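Local coordinates for exodeoxyribonuclease (Neisseria meningitidis, PDB 2JC5), which probably cleaves the DNA backbone at apurinic or apyrimidinic sites as a metal-dependent repair phosphodiesterase of the AP/ExoA family, at residues W205-R208 / G209-A213; S14-K18 / G19-Y23; Y124-L127 / D128-P132. All coordinates share one frame; numbering follows the deposited sequence. Where two conformers were deposited one is given.

Contact 1: W205-R208 / G209-A213; sequences WSNR and GQAYA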
loop_
_atom_site.group_PDB
_atom_site.type_symbol
_atom_site.label_atom_id
_atom_site.label_comp_id
_atom_site.label_asym_id
_atom_site.label_seq_id
_atom_site.Cartn_x
_atom_site.Cartn_y
_atom_site.Cartn_z
ATOM N N TRP A 205 -1.094 -13.824 1.113
ATOM C CA TRP A 205 -1.217 -15.193 1.607
ATOM C C TRP A 205 -0.003 -15.414 2.486
ATOM O O TRP A 205 1.070 -14.898 2.169
ATOM C CB TRP A 205 -1.198 -16.202 0.459
ATOM C CG TRP A 205 -2.214 -15.945 -0.609
ATOM C CD1 TRP A 205 -3.398 -16.620 -0.800
ATOM C CD2 TRP A 205 -2.168 -14.932 -1.636
ATOM N NE1 TRP A 205 -4.063 -16.097 -1.883
ATOM C CE2 TRP A 205 -3.337 -15.064 -2.408
ATOM C CE3 TRP A 205 -1.238 -13.945 -1.986
ATOM C CZ2 TRP A 205 -3.610 -14.233 -3.485
ATOM C CZ3 TRP A 205 -1.511 -13.132 -3.051
ATOM C CH2 TRP A 205 -2.680 -13.285 -3.798
ATOM N N SER A 206 -0.131 -16.188 3.565
ATOM C CA SER A 206 0.950 -16.219 4.544
ATOM C C SER A 206 2.244 -16.885 4.087
ATOM O O SER A 206 3.295 -16.640 4.678
ATOM C CB SER A 206 0.494 -16.826 5.860
ATOM O OG SER A 206 0.358 -18.215 5.781
ATOM N N ASN A 207 2.191 -17.737 3.074
ATOM C CA ASN A 207 3.403 -18.305 2.503
ATOM C C ASN A 207 3.128 -18.676 1.041
ATOM O O ASN A 207 1.974 -18.593 0.568
ATOM C CB ASN A 207 3.869 -19.500 3.360
ATOM C CG ASN A 207 2.841 -20.613 3.404
ATOM O OD1 ASN A 207 2.465 -21.146 2.358
ATOM N ND2 ASN A 207 2.365 -20.962 4.613
ATOM N N ARG A 208 4.167 -19.058 0.313
ATOM C CA ARG A 208 4.027 -19.427 -1.098
ATOM C C ARG A 208 3.788 -20.927 -1.262
ATOM O O ARG A 208 3.766 -21.443 -2.398
ATOM C CB ARG A 208 5.267 -18.976 -1.901
ATOM C CG ARG A 208 6.538 -19.760 -1.653
ATOM C CD ARG A 208 7.706 -19.165 -2.436
ATOM N NE ARG A 208 8.245 -17.953 -1.801
ATOM C CZ ARG A 208 9.461 -17.832 -1.263
ATOM N NH1 ARG A 208 10.318 -18.845 -1.248
ATOM N NH2 ARG A 208 9.829 -16.681 -0.712
ATOM N N GLY A 209 3.616 -21.620 -0.142
ATOM C CA GLY A 209 3.309 -23.045 -0.121
ATOM C C GLY A 209 1.814 -23.281 -0.105
ATOM O O GLY A 209 1.098 -22.720 -0.930
ATOM N N GLN A 210 1.368 -24.096 0.850
ATOM C CA GLN A 210 -0.043 -24.456 1.017
ATOM C C GLN A 210 -0.966 -23.248 1.023
ATOM O O GLN A 210 -2.012 -23.265 0.381
ATOM C CB GLN A 210 -0.254 -25.212 2.330
ATOM C CG GLN A 210 -1.652 -25.805 2.485
ATOM C CD GLN A 210 -2.330 -25.369 3.758
ATOM O OE1 GLN A 210 -2.432 -24.168 4.048
ATOM N NE2 GLN A 210 -2.805 -26.341 4.534
ATOM N N ALA A 211 -0.579 -22.212 1.762
ATOM C CA ALA A 211 -1.441 -21.037 1.947
ATOM C C ALA A 211 -1.769 -20.396 0.609
ATOM O O ALA A 211 -2.902 -19.984 0.353
ATOM C CB ALA A 211 -0.783 -20.026 2.909
ATOM N N TYR A 212 -0.787 -20.342 -0.265
ATOM C CA TYR A 212 -1.001 -19.802 -1.594
ATOM C C TYR A 212 -1.711 -20.789 -2.510
ATOM O O TYR A 212 -2.674 -20.433 -3.175
ATOM C CB TYR A 212 0.355 -19.427 -2.184
ATOM C CG TYR A 212 0.317 -18.561 -3.419
ATOM C CD1 TYR A 212 -0.311 -17.337 -3.401
ATOM C CD2 TYR A 212 0.923 -18.959 -4.596
ATOM C CE1 TYR A 212 -0.342 -16.507 -4.512
ATOM C CE2 TYR A 212 0.902 -18.139 -5.714
ATOM C CZ TYR A 212 0.261 -16.915 -5.667
ATOM O OH TYR A 212 0.252 -16.091 -6.760
ATOM N N ALA A 213 -1.269 -22.045 -2.489
ATOM C CA ALA A 213 -1.843 -23.071 -3.359
ATOM C C ALA A 213 -3.343 -23.262 -3.104
ATOM O O ALA A 213 -4.125 -23.509 -4.054
ATOM C CB ALA A 213 -1.096 -24.382 -3.145
HETATM O O HOH W 1 0.387 -23.036 5.157
#

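Contact 2: S14-K18 / G19-Y23; sequences SAYKK and GFYEY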
loop_
_atom_site.group_PDB
_atom_site.type_symbol
_atom_site.label_atom_id
_atom_site.label_comp_id
_atom_site.label_asym_id
_atom_site.label_seq_id
_atom_site.Cartn_x
_atom_site.Cartn_y
_atom_site.Cartn_z
ATOM N N SER A 14 15.136 -9.260 -1.096
ATOM C CA SER A 14 14.521 -10.525 -1.494
ATOM C C SER A 14 13.716 -10.425 -2.778
ATOM O O SER A 14 13.803 -11.299 -3.650
ATOM C CB SER A 14 13.617 -11.071 -0.385
ATOM O OG SER A 14 14.383 -11.775 0.569
ATOM N N ALA A 15 12.915 -9.374 -2.906
ATOM C CA ALA A 15 12.052 -9.227 -4.075
ATOM C C ALA A 15 12.885 -9.060 -5.337
ATOM O O ALA A 15 12.510 -9.562 -6.408
ATOM C CB ALA A 15 11.106 -8.042 -3.897
ATOM N N TYR A 16 13.997 -8.343 -5.220
ATOM C CA TYR A 16 14.902 -8.189 -6.359
ATOM C C TYR A 16 15.553 -9.508 -6.774
ATOM O O TYR A 16 15.892 -9.656 -7.926
ATOM C CB TYR A 16 15.960 -7.119 -6.062
ATOM C CG TYR A 16 15.545 -5.698 -6.397
ATOM C CD1 TYR A 16 14.252 -5.249 -6.203
ATOM C CD2 TYR A 16 16.449 -4.796 -6.923
ATOM C CE1 TYR A 16 13.879 -3.945 -6.516
ATOM C CE2 TYR A 16 16.085 -3.503 -7.242
ATOM C CZ TYR A 16 14.796 -3.081 -7.034
ATOM O OH TYR A 16 14.423 -1.797 -7.350
ATOM N N LYS A 17 15.703 -10.463 -5.866
ATOM C CA LYS A 17 16.197 -11.803 -6.259
ATOM C C LYS A 17 15.122 -12.613 -7.001
ATOM O O LYS A 17 15.421 -13.617 -7.629
ATOM C CB LYS A 17 16.662 -12.599 -5.036
ATOM C CG LYS A 17 17.896 -12.040 -4.368
ATOM C CD LYS A 17 18.193 -12.824 -3.105
ATOM C CE LYS A 17 19.304 -12.223 -2.295
ATOM N NZ LYS A 17 19.300 -12.785 -0.929
ATOM N N LYS A 18 13.864 -12.198 -6.880
ATOM C CA LYS A 18 12.717 -12.901 -7.450
ATOM C C LYS A 18 12.134 -12.238 -8.693
ATOM O O LYS A 18 11.094 -12.662 -9.186
ATOM C CB LYS A 18 11.611 -13.038 -6.403
ATOM C CG LYS A 18 11.966 -13.879 -5.212
ATOM C CD LYS A 18 10.856 -13.834 -4.170
ATOM C CE LYS A 18 11.231 -14.519 -2.880
ATOM N NZ LYS A 18 11.522 -15.950 -3.031
ATOM N N GLY A 19 12.800 -11.218 -9.216
ATOM C CA GLY A 19 12.413 -10.609 -10.490
ATOM C C GLY A 19 11.654 -9.309 -10.377
ATOM O O GLY A 19 11.175 -8.789 -11.376
ATOM N N PHE A 20 11.536 -8.767 -9.165
ATOM C CA PHE A 20 10.741 -7.568 -9.000
ATOM C C PHE A 20 11.336 -6.389 -9.755
ATOM O O PHE A 20 10.595 -5.557 -10.287
ATOM C CB PHE A 20 10.531 -7.227 -7.517
ATOM C CG PHE A 20 9.562 -6.097 -7.299
ATOM C CD1 PHE A 20 8.207 -6.283 -7.514
ATOM C CD2 PHE A 20 9.999 -4.848 -6.926
ATOM C CE1 PHE A 20 7.306 -5.234 -7.349
ATOM C CE2 PHE A 20 9.109 -3.795 -6.764
ATOM C CZ PHE A 20 7.754 -4.005 -6.972
ATOM N N TYR A 21 12.665 -6.301 -9.820
ATOM C CA TYR A 21 13.288 -5.180 -10.515
ATOM C C TYR A 21 12.854 -5.147 -11.990
ATOM O O TYR A 21 12.485 -4.096 -12.527
ATOM C CB TYR A 21 14.807 -5.273 -10.435
ATOM C CG TYR A 21 15.504 -4.128 -11.117
ATOM C CD1 TYR A 21 15.429 -2.859 -10.594
ATOM C CD2 TYR A 21 16.267 -4.320 -12.278
ATOM C CE1 TYR A 21 16.071 -1.803 -11.183
ATOM C CE2 TYR A 21 16.916 -3.254 -12.877
ATOM C CZ TYR A 21 16.801 -1.991 -12.326
ATOM O OH TYR A 21 17.450 -0.891 -12.889
ATOM N N GLU A 22 12.898 -6.301 -12.652
ATOM C CA GLU A 22 12.548 -6.365 -14.053
ATOM C C GLU A 22 11.075 -6.033 -14.246
ATOM O O GLU A 22 10.697 -5.348 -15.197
ATOM C CB GLU A 22 12.875 -7.745 -14.617
ATOM C CG GLU A 22 14.374 -8.017 -14.751
ATOM C CD GLU A 22 15.060 -8.490 -13.465
ATOM O OE1 GLU A 22 14.401 -8.639 -12.431
ATOM O OE2 GLU A 22 16.289 -8.746 -13.493
ATOM N N TYR A 23 10.253 -6.477 -13.301
ATOM C CA TYR A 23 8.829 -6.186 -13.325
ATOM C C TYR A 23 8.524 -4.693 -13.232
ATOM O O TYR A 23 7.583 -4.217 -13.856
ATOM C CB TYR A 23 8.139 -6.930 -12.175
ATOM C CG TYR A 23 6.662 -6.628 -12.036
ATOM C CD1 TYR A 23 5.751 -7.108 -12.953
ATOM C CD2 TYR A 23 6.186 -5.874 -10.971
ATOM C CE1 TYR A 23 4.397 -6.810 -12.845
ATOM C CE2 TYR A 23 4.847 -5.581 -10.842
ATOM C CZ TYR A 23 3.956 -6.050 -11.774
ATOM O OH TYR A 23 2.607 -5.763 -11.626
HETATM O O HOH W 2 14.590 -8.509 -9.705
#

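Contact 3: Y124-L127 / D128-P132; sequences YRFL and DAFYP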
loop_
_atom_site.group_PDB
_atom_site.type_symbol
_atom_site.label_atom_id
_atom_site.label_comp_id
_atom_site.label_asym_id
_atom_site.label_seq_id
_atom_site.Cartn_x
_atom_site.Cartn_y
_atom_site.Cartn_z
ATOM N N TYR A 124 -3.806 0.341 16.632
ATOM C CA TYR A 124 -4.960 1.195 16.917
ATOM C C TYR A 124 -4.574 2.658 17.102
ATOM O O TYR A 124 -5.291 3.527 16.637
ATOM C CB TYR A 124 -5.742 0.712 18.136
ATOM C CG TYR A 124 -6.650 -0.476 17.884
ATOM C CD1 TYR A 124 -7.511 -0.495 16.790
ATOM C CD2 TYR A 124 -6.697 -1.545 18.775
ATOM C CE1 TYR A 124 -8.381 -1.550 16.573
ATOM C CE2 TYR A 124 -7.575 -2.610 18.572
ATOM C CZ TYR A 124 -8.401 -2.605 17.455
ATOM O OH TYR A 124 -9.267 -3.651 17.236
ATOM N N ARG A 125 -3.458 2.944 17.770
ATOM C CA ARG A 125 -3.005 4.327 17.867
ATOM C C ARG A 125 -2.662 4.912 16.483
ATOM O O ARG A 125 -2.925 6.080 16.206
ATOM C CB ARG A 125 -1.836 4.435 18.851
ATOM C CG ARG A 125 -2.278 4.182 20.285
ATOM C CD ARG A 125 -1.256 4.633 21.296
ATOM N NE ARG A 125 -0.061 3.790 21.286
ATOM C CZ ARG A 125 1.096 4.088 20.697
ATOM N NH1 ARG A 125 1.262 5.231 20.038
ATOM N NH2 ARG A 125 2.111 3.234 20.776
ATOM N N PHE A 126 -2.096 4.102 15.590
ATOM C CA PHE A 126 -1.848 4.560 14.227
ATOM C C PHE A 126 -3.144 4.910 13.487
ATOM O O PHE A 126 -3.258 5.949 12.832
ATOM C CB PHE A 126 -1.093 3.485 13.469
ATOM C CG PHE A 126 -0.593 3.927 12.127
ATOM C CD1 PHE A 126 -1.438 4.013 11.027
ATOM C CD2 PHE A 126 0.732 4.265 11.971
ATOM C CE1 PHE A 126 -0.962 4.443 9.799
ATOM C CE2 PHE A 126 1.229 4.673 10.745
ATOM C CZ PHE A 126 0.369 4.764 9.658
ATOM N N LEU A 127 -4.140 4.039 13.609
ATOM C CA LEU A 127 -5.427 4.315 13.007
ATOM C C LEU A 127 -5.986 5.656 13.480
ATOM O O LEU A 127 -6.523 6.423 12.694
ATOM C CB LEU A 127 -6.437 3.198 13.315
ATOM C CG LEU A 127 -6.188 1.757 12.832
ATOM C CD1 LEU A 127 -7.479 0.919 12.938
ATOM C CD2 LEU A 127 -5.593 1.714 11.431
ATOM N N ASP A 128 -5.875 5.927 14.781
ATOM C CA ASP A 128 -6.433 7.162 15.321
ATOM C C ASP A 128 -5.657 8.395 14.901
ATOM O O ASP A 128 -6.243 9.463 14.720
ATOM C CB ASP A 128 -6.509 7.091 16.850
ATOM C CG ASP A 128 -7.538 6.100 17.341
ATOM O OD1 ASP A 128 -8.518 5.829 16.618
ATOM O OD2 ASP A 128 -7.385 5.594 18.481
ATOM N N ALA A 129 -4.341 8.261 14.736
ATOM C CA ALA A 129 -3.504 9.378 14.266
ATOM C C ALA A 129 -3.640 9.617 12.778
ATOM O O ALA A 129 -3.514 10.738 12.314
ATOM C CB ALA A 129 -2.031 9.146 14.623
ATOM N N PHE A 130 -3.860 8.545 12.020
ATOM C CA PHE A 130 -3.910 8.653 10.579
ATOM C C PHE A 130 -5.276 9.093 10.064
ATOM O O PHE A 130 -5.351 9.766 9.049
ATOM C CB PHE A 130 -3.479 7.315 9.954
ATOM C CG PHE A 130 -3.208 7.376 8.476
ATOM C CD1 PHE A 130 -2.331 8.321 7.953
ATOM C CD2 PHE A 130 -3.794 6.472 7.600
ATOM C CE1 PHE A 130 -2.060 8.375 6.606
ATOM C CE2 PHE A 130 -3.505 6.530 6.223
ATOM C CZ PHE A 130 -2.657 7.488 5.742
ATOM N N TYR A 131 -6.365 8.718 10.738
ATOM C CA TYR A 131 -7.700 9.136 10.286
ATOM C C TYR A 131 -7.856 10.655 10.050
ATOM O O TYR A 131 -8.362 11.057 9.016
ATOM C CB TYR A 131 -8.763 8.631 11.245
ATOM C CG TYR A 131 -10.193 8.761 10.792
ATOM C CD1 TYR A 131 -10.802 7.744 10.080
ATOM C CD2 TYR A 131 -10.957 9.881 11.124
ATOM C CE1 TYR A 131 -12.134 7.818 9.713
ATOM C CE2 TYR A 131 -12.289 9.975 10.737
ATOM C CZ TYR A 131 -12.875 8.941 10.029
ATOM O OH TYR A 131 -14.205 9.020 9.655
ATOM N N PRO A 132 -7.437 11.503 11.004
ATOM C CA PRO A 132 -7.528 12.943 10.723
ATOM C C PRO A 132 -6.649 13.429 9.567
ATOM O O PRO A 132 -6.968 14.444 8.930
ATOM C CB PRO A 132 -7.078 13.596 12.036
ATOM C CG PRO A 132 -7.132 12.532 13.049
ATOM C CD PRO A 132 -6.944 11.229 12.357
#

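Contact 1: W205-R208 / G209-A213
Trp205 and Tyr212 meet as a T-shaped (edge-to-face) aromatic pair where a loop of this DNase I-like fold turns into the short helix 210-213. The ring planes are nearly perpendicular, at 86°, and the centroid of the Trp205 six-membered ring lies 4.9 Å from that of Tyr212. Tyr212 presents the edge and Trp205 the face. Tyr212 CD1 stands 3.5 Å from Trp205 CD2, at the fusion of the two indole rings, and CE1 follows it across the six-membered ring. The Tyr212 side chain leaves with CG anti to the backbone N (chi1 -166°), which carries the ring back over the indole. Its CB packs 3.3 Å from Asn207 O. Lys243 makes a cation-pi contact with the Tyr212 ring. The indole is held at its other end too, since Trp205 NE1 bonds to Asp215 OD1. The Trp205 backbone pairs with that of Asp246, a residue that binds metal in other structures of this enzyme.

The helix starts at Gly209, its N-cap residue. The Asn207 side chain turns forward over this start with chi1 61°, CG lying between its own backbone N and carbonyl carbon. Asn207 OD1 accepts a weak bond from Gly209 N at 2.8 Å, the closure of an Asx turn. The same oxygen takes a longer bond from Ala211 N at 3.3 Å, from a donor tilted out of the carbonyl plane. Ala211 CB packs against this amide and lies 3.6 Å from Ser206 OG. Water 1 accepts from Asn207 ND2 at 2.9 Å and donates to Gln210 OE1.

Contact 2: S14-K18 / G19-Y23
The CB of Tyr21 is a bump set over the middle of the Tyr16 ring. It sits 3.8 Å from the Tyr16 ring centroid, only 10° off the ring normal, in a CH-pi contact. The Tyr21 ring then runs out past the hydroxyl end of Tyr16. Tyr21 CD1 approaches Tyr16 CE2 at 3.5 Å, and the two ring planes are inclined at 49°. The backbone sets Tyr21 CB over the face; with CG anti to the backbone N (chi1 -179°) the ring extends beyond it. On the other flank the edge of the Phe20 ring meets Tyr16, with CD2 at 4.0 Å from Tyr16 CE1. Deeper in, Ala15 CB fits against Phe20 CB at 3.8 Å.

These side chains fill the corner between helix 12-17 and helix 20-26. The end of the first helix has the 6-to-1 bond and the positive-phi glycine of a Schellman motif but lacks its 5-to-2 bond: Gly19 takes left-handed backbone angles, and Phe20 N bonds back to Ala15 O at 3.0 Å. Lys18 N bonds to the same oxygen from the opposite face of its plane, so Ala15 O is gripped twice. Gly19 is also the N-cap residue of the second helix. On the outer side water 2 lies in the notch and accepts from Tyr21 N at 2.9 Å.

Around the corner, Tyr16 OH bonds to Asp47 O, and His52 stacks on the Tyr21 ring. Phe20 dips toward the six-stranded sheet, touching Ala7, Val32 and Val34, and it meets Phe244 edge-to-face.

Contact 3: Y124-L127 / D128-P132
Two successive turns of helix 117-139 make this contact. The helix is the crossover of a beta-alpha-beta unit that links the parallel strands 103-109 and 143-147. Four i to i+4 backbone bonds join the turns. Asp128 N reaches Tyr124 O, Ala129 N reaches Arg125 O at 3.0 Å, Phe130 N reaches Phe126 O at 2.8 Å, and Tyr131 N reaches Leu127 O at 3.0 Å. The bond to Phe126 O runs nearly along its C=O axis. The series stops at Pro132, whose N makes no bond to the turn before, and the helix kinks there.

Phe126 and Phe130 are the main side-chain pair. They lie side by side and point the same way, one turn apart. Both have CG anti to the backbone N (chi1 -171° for Phe126 and -168° for Phe130). Their rings are inclined by 44°, with centroids 5.6 Å apart. Phe126 leans forward, so its CE1 touches Phe130 CB at 3.8 Å and lies 3.9 Å from Phe130 CG. Phe130 CB is also close over the backbone, 3.2 Å from Phe126 O.

Asp128 and the CB atoms of Ala129 and Tyr131 lie against carbonyls of the preceding turn. Ala129 CB rests 3.6 Å from Arg125 O, and Tyr131 CB lies beside Leu127 O. The Asp128 carboxylate lies off the oxygen end of the Tyr124 carbonyl, two acceptors that do not bond.

The two phenylalanines face the sheet, where both pack on Leu108 of strand 103-109. Arg125 and Ala129 touch Phe89 of helix 87-90, and Arg125 forms a salt bridge with Glu88. On another flank Tyr124 and Tyr131 pack against helix 173-184, where the Tyr131 ring meets that of Trp178.

Along the chain contact 2 comes first, then contact 3, then contact 1. Contact 2 joins helix 12-17 to helix 20-26, and the second packs on the six-stranded sheet. Contact 3 lies on helix 117-139, which packs on the second sheet through strand 103-109. Contact 1 follows strand 204-205 of that same sheet. The centres of contacts 2 and 3 are about 32 Å apart, on opposite sides of the chain's centre. The centre of contact 1 is about 30 Å from that of contact 3 and about 19 Å from that of contact 2. In one of the two deposited conformers of Arg208, NH2 approaches Lys18 NZ, a doubtful contact. Arg208 also lies near metal ligand Asn10, consistent with a DNA-binding surface.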